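Local coordinates for protein PlaB phospholipase (Legionella pneumophila, PDB 6ZTI) that probably hydrolyses phospholipids as an alpha/beta hydrolase of a bacterial pathogen, its activity controlled by tetramerization that NAD(H) mediates, at residues B[367-370]-B[371-374]; B[446-449]-B[450-453]. All blocks are in the same frame, centred on the assembly; numbering follows the deposited sequence.

Along the chain the two contacts come in series: contact 1 (367-374) lies in the loop between strands 358-364 and 378-383, and contact 2 (446-453) follows where the loop after strand 429-439 runs into strand 452-463. All four strands belong to one mixed sheet, separate from the parallel sheet that contains strand 16-21. The centres of contact 1 and contact 2 are about 20 Å apart and their nearest atoms about 8 Å, without touching. The side chains of Leu-447 and Leu-373 are about 8 Å apart. One sheet thus carries both a loop that helps hold a bound dinucleotide at a subunit boundary (contact 1) and a strand entry buried inside the chain (contact 2).

Contact 1 (B[367-370]-B[371-374]); sequences QYSE and QALP. With SND (thionicotinamide-adenine-dinucleotide), chain J.
A local turn contact, with Ser-369, Glu-370 and Gln-371 meeting at its bend, shapes the loop between strands 358-364 and 378-383 into part of a dinucleotide pocket. It is a type I beta turn from Ser-369 to Ala-372, whose closing bond, Ala-372 N to Ser-369 O, is weak at 3.4 Å. A second bond holds the same bend: Ser-369 turns OG anti to its own nitrogen (chi1 163°), where it accepts from Gln-371 N at 2.9 Å, an ST turn, for which serine's short hydroxyl is well suited.

Glu-370 and Gln-371 run side by side, both bent at chi2, with carboxylate and amide planes 82° apart. Gln-371 NE2 donates to the anti side of Glu-370 OE2, 2.9 Å away and tilted 34° out of the carboxylate plane, and also bonds Tyr-205 O of the second subunit. With its nitrogen so engaged, Gln-371 turns OE1 to N7N of the thionicotinamide group, 2.9 Å away.

The carbonyl oxygen of Glu-370 takes three ligand bonds, from the adenine N6A and from the ribose hydroxyls O2D and O3D, the last at 2.7 Å; Leu-373 N in turn donates to O3D at 3.0 Å. The ligand is thus folded, adenine and nicotinamide ribose converging on one backbone oxygen. Because the second subunit also binds this ligand, the turn's chemistry is consistent with a dinucleotide that joins subunits, as in the NAD(H)-mediated tetramer.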
# COMPACT_ATOMS: atom_id res chain seq x y z
N GLN B 367 24.37 -32.90 11.52
CA GLN B 367 22.98 -33.17 11.20
C GLN B 367 22.34 -32.07 10.37
O GLN B 367 21.13 -32.08 10.19
CB GLN B 367 22.19 -33.39 12.50
CG GLN B 367 22.89 -34.29 13.52
CD GLN B 367 23.25 -35.65 12.96
OE1 GLN B 367 22.63 -36.13 12.00
NE2 GLN B 367 24.25 -36.29 13.56
N TYR B 368 23.13 -31.14 9.84
CA TYR B 368 22.61 -29.98 9.13
C TYR B 368 21.42 -29.37 9.88
O TYR B 368 20.29 -29.30 9.38
CB TYR B 368 22.23 -30.36 7.70
CG TYR B 368 23.43 -30.65 6.81
CD1 TYR B 368 24.03 -29.63 6.08
CD2 TYR B 368 23.96 -31.93 6.71
CE1 TYR B 368 25.12 -29.88 5.28
CE2 TYR B 368 25.06 -32.19 5.90
CZ TYR B 368 25.63 -31.15 5.19
OH TYR B 368 26.72 -31.40 4.38
N SER B 369 21.70 -28.91 11.09
CA SER B 369 20.71 -28.25 11.92
C SER B 369 20.79 -26.75 11.71
O SER B 369 21.88 -26.21 11.57
CB SER B 369 20.94 -28.59 13.39
OG SER B 369 20.24 -27.67 14.21
N GLU B 370 19.63 -26.10 11.68
CA GLU B 370 19.58 -24.64 11.66
C GLU B 370 20.02 -24.01 12.97
O GLU B 370 20.24 -22.79 13.03
CB GLU B 370 18.16 -24.17 11.30
CG GLU B 370 17.15 -24.11 12.44
CD GLU B 370 16.66 -25.48 12.92
OE1 GLU B 370 17.01 -26.50 12.29
OE2 GLU B 370 15.92 -25.51 13.93
N GLN B 371 20.14 -24.80 14.02
CA GLN B 371 20.56 -24.34 15.33
C GLN B 371 22.07 -24.42 15.55
O GLN B 371 22.56 -23.97 16.59
CB GLN B 371 19.87 -25.18 16.42
CG GLN B 371 18.34 -25.28 16.28
CD GLN B 371 17.62 -24.04 16.78
OE1 GLN B 371 18.14 -23.30 17.60
NE2 GLN B 371 16.42 -23.81 16.27
N ALA B 372 22.83 -24.95 14.59
CA ALA B 372 24.24 -25.24 14.81
C ALA B 372 25.20 -24.23 14.17
O ALA B 372 26.40 -24.48 14.16
CB ALA B 372 24.56 -26.64 14.30
N LEU B 373 24.72 -23.11 13.65
CA LEU B 373 25.65 -22.18 13.03
C LEU B 373 26.63 -21.63 14.07
O LEU B 373 26.27 -21.46 15.24
CB LEU B 373 24.89 -21.03 12.38
CG LEU B 373 24.33 -21.26 10.97
CD1 LEU B 373 25.47 -21.27 9.99
CD2 LEU B 373 23.58 -22.56 10.83
N PRO B 374 27.88 -21.35 13.69
CA PRO B 374 28.80 -20.71 14.65
C PRO B 374 28.22 -19.40 15.18
O PRO B 374 27.63 -18.62 14.43
CB PRO B 374 30.06 -20.47 13.82
CG PRO B 374 30.02 -21.52 12.77
CD PRO B 374 28.55 -21.67 12.43
PA SND J . 21.13 -15.26 16.16
O1A SND J . 20.39 -16.53 16.48
O2A SND J . 20.95 -14.12 17.10
O5B SND J . 20.71 -14.78 14.67
C5B SND J . 21.24 -13.63 13.99
C4B SND J . 20.34 -13.41 12.80
O4B SND J . 20.40 -14.55 11.91
C3B SND J . 18.87 -13.25 13.14
O3B SND J . 18.26 -12.49 12.12
C2B SND J . 18.37 -14.69 13.11
O2B SND J . 16.96 -14.74 12.92
C1B SND J . 19.15 -15.22 11.91
N9A SND J . 19.40 -16.66 11.92
C8A SND J . 19.74 -17.44 13.00
N7A SND J . 19.90 -18.71 12.71
C5A SND J . 19.64 -18.77 11.35
C6A SND J . 19.65 -19.83 10.43
N6A SND J . 19.90 -21.10 10.76
N1A SND J . 19.37 -19.55 9.13
C2A SND J . 19.11 -18.28 8.80
N3A SND J . 19.05 -17.20 9.58
C4A SND J . 19.34 -17.51 10.85
O3 SND J . 22.70 -15.48 16.02
PN SND J . 23.76 -16.46 16.70
O1N SND J . 23.43 -16.61 18.14
O2N SND J . 25.10 -15.99 16.30
O5D SND J . 23.38 -17.83 15.97
C5D SND J . 24.28 -18.95 15.99
C4D SND J . 23.48 -20.22 15.92
O4D SND J . 22.83 -20.47 17.19
C3D SND J . 22.36 -20.24 14.88
O3D SND J . 22.27 -21.56 14.36
C2D SND J . 21.11 -19.93 15.70
O2D SND J . 19.94 -20.46 15.10
C1D SND J . 21.45 -20.67 16.99
N1N SND J . 20.71 -20.09 18.18
C2N SND J . 19.91 -20.90 18.89
C3N SND J . 19.29 -20.43 20.04
C7N SND J . 18.39 -21.29 20.84
S7N SND J . 17.74 -20.75 22.27
N7N SND J . 18.14 -22.50 20.37
C4N SND J . 19.52 -19.11 20.42
C5N SND J . 20.34 -18.30 19.66
C6N SND J . 20.93 -18.81 18.53

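Contact 2 (B[446-449]-B[450-453]); sequences ILHP and NETV
His-448 and Glu-451 are the ends of a type II beta turn that reverses the chain as it enters strand 452-463 of the mixed sheet. Pro-449 suits the second position, its ring fixing phi, and Asn-450 the third, where phi is positive (62°), a conformation asparagine tolerates well.

Among the polar contacts, Glu-451 N donates to His-448 O at 3.3 Å, the bond that closes the turn; Ser-341 OG also bonds that oxygen. Farther from the bend, a water spans the two arms, accepting from His-448 N and donating to Glu-451 O at 2.9 Å. Asn-450 OD1 is anchored outside the turn, accepting from Gln-318.

Glu-451 holds CG beside its backbone N (chi1 -68°) and runs extended beyond it, which sets the carboxylate alongside the flat ring of His-448, planes 40° apart. Its OE1 approaches obliquely, 3.4 Å from CD2 of His-448, while the length of a glutamate lets OE2 reach Arg-252 of strand 245-252 in a salt bridge; His-448 also touches that arginine.

Apolar contact closes the far end: branched Leu-447 and Val-453 suit this buried place, where they also share Ile-343 as a neighbour, and Leu-447 CD2 lies 4.2 Å from Val-453 CG1.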
# COMPACT_ATOMS: atom_id res chain seq x y z
N ILE B 446 30.70 -22.91 -1.55
CA ILE B 446 29.87 -21.84 -2.09
C ILE B 446 30.17 -20.47 -1.50
O ILE B 446 29.72 -19.46 -2.06
CB ILE B 446 28.38 -22.18 -1.89
CG1 ILE B 446 28.01 -22.12 -0.41
CG2 ILE B 446 28.09 -23.57 -2.43
CD1 ILE B 446 26.56 -22.41 -0.15
N LEU B 447 30.90 -20.40 -0.39
CA LEU B 447 31.27 -19.15 0.25
C LEU B 447 32.76 -18.91 0.12
O LEU B 447 33.57 -19.83 0.32
CB LEU B 447 30.94 -19.13 1.75
CG LEU B 447 29.50 -19.23 2.18
CD1 LEU B 447 29.48 -19.16 3.69
CD2 LEU B 447 28.67 -18.12 1.57
N HIS B 448 33.12 -17.67 -0.18
CA HIS B 448 34.50 -17.23 -0.22
C HIS B 448 34.57 -15.87 0.47
O HIS B 448 33.63 -15.07 0.36
CB HIS B 448 35.02 -17.10 -1.64
CG HIS B 448 34.92 -18.36 -2.43
ND1 HIS B 448 35.91 -19.32 -2.42
CD2 HIS B 448 33.95 -18.82 -3.25
CE1 HIS B 448 35.55 -20.33 -3.20
NE2 HIS B 448 34.37 -20.04 -3.72
N PRO B 449 35.66 -15.59 1.18
CA PRO B 449 35.80 -14.27 1.77
C PRO B 449 35.87 -13.20 0.69
O PRO B 449 36.42 -13.43 -0.38
CB PRO B 449 37.11 -14.37 2.56
CG PRO B 449 37.88 -15.49 1.87
CD PRO B 449 36.84 -16.45 1.42
N ASN B 450 35.29 -12.05 0.99
CA ASN B 450 35.24 -10.91 0.09
C ASN B 450 34.48 -11.19 -1.21
O ASN B 450 34.69 -10.50 -2.20
CB ASN B 450 36.64 -10.40 -0.27
CG ASN B 450 37.46 -10.08 0.94
OD1 ASN B 450 36.96 -9.51 1.92
ND2 ASN B 450 38.71 -10.50 0.92
N GLU B 451 33.59 -12.20 -1.23
CA GLU B 451 32.82 -12.51 -2.43
C GLU B 451 31.32 -12.57 -2.12
O GLU B 451 30.90 -12.94 -1.02
CB GLU B 451 33.25 -13.84 -3.07
CG GLU B 451 34.63 -13.80 -3.68
CD GLU B 451 34.91 -14.99 -4.59
OE1 GLU B 451 33.97 -15.78 -4.86
OE2 GLU B 451 36.07 -15.13 -5.03
N THR B 452 30.54 -12.17 -3.13
CA THR B 452 29.11 -12.41 -3.22
C THR B 452 28.90 -13.74 -3.95
O THR B 452 29.64 -14.07 -4.88
CB THR B 452 28.43 -11.27 -3.99
OG1 THR B 452 28.53 -10.05 -3.25
CG2 THR B 452 26.97 -11.54 -4.22
N VAL B 453 27.90 -14.52 -3.53
CA VAL B 453 27.44 -15.68 -4.29
C VAL B 453 25.95 -15.52 -4.56
O VAL B 453 25.18 -15.20 -3.64
CB VAL B 453 27.75 -17.01 -3.58
CG1 VAL B 453 27.06 -17.09 -2.21
CG2 VAL B 453 27.33 -18.20 -4.43
O HOH W 1 30.81 -15.82 -1.12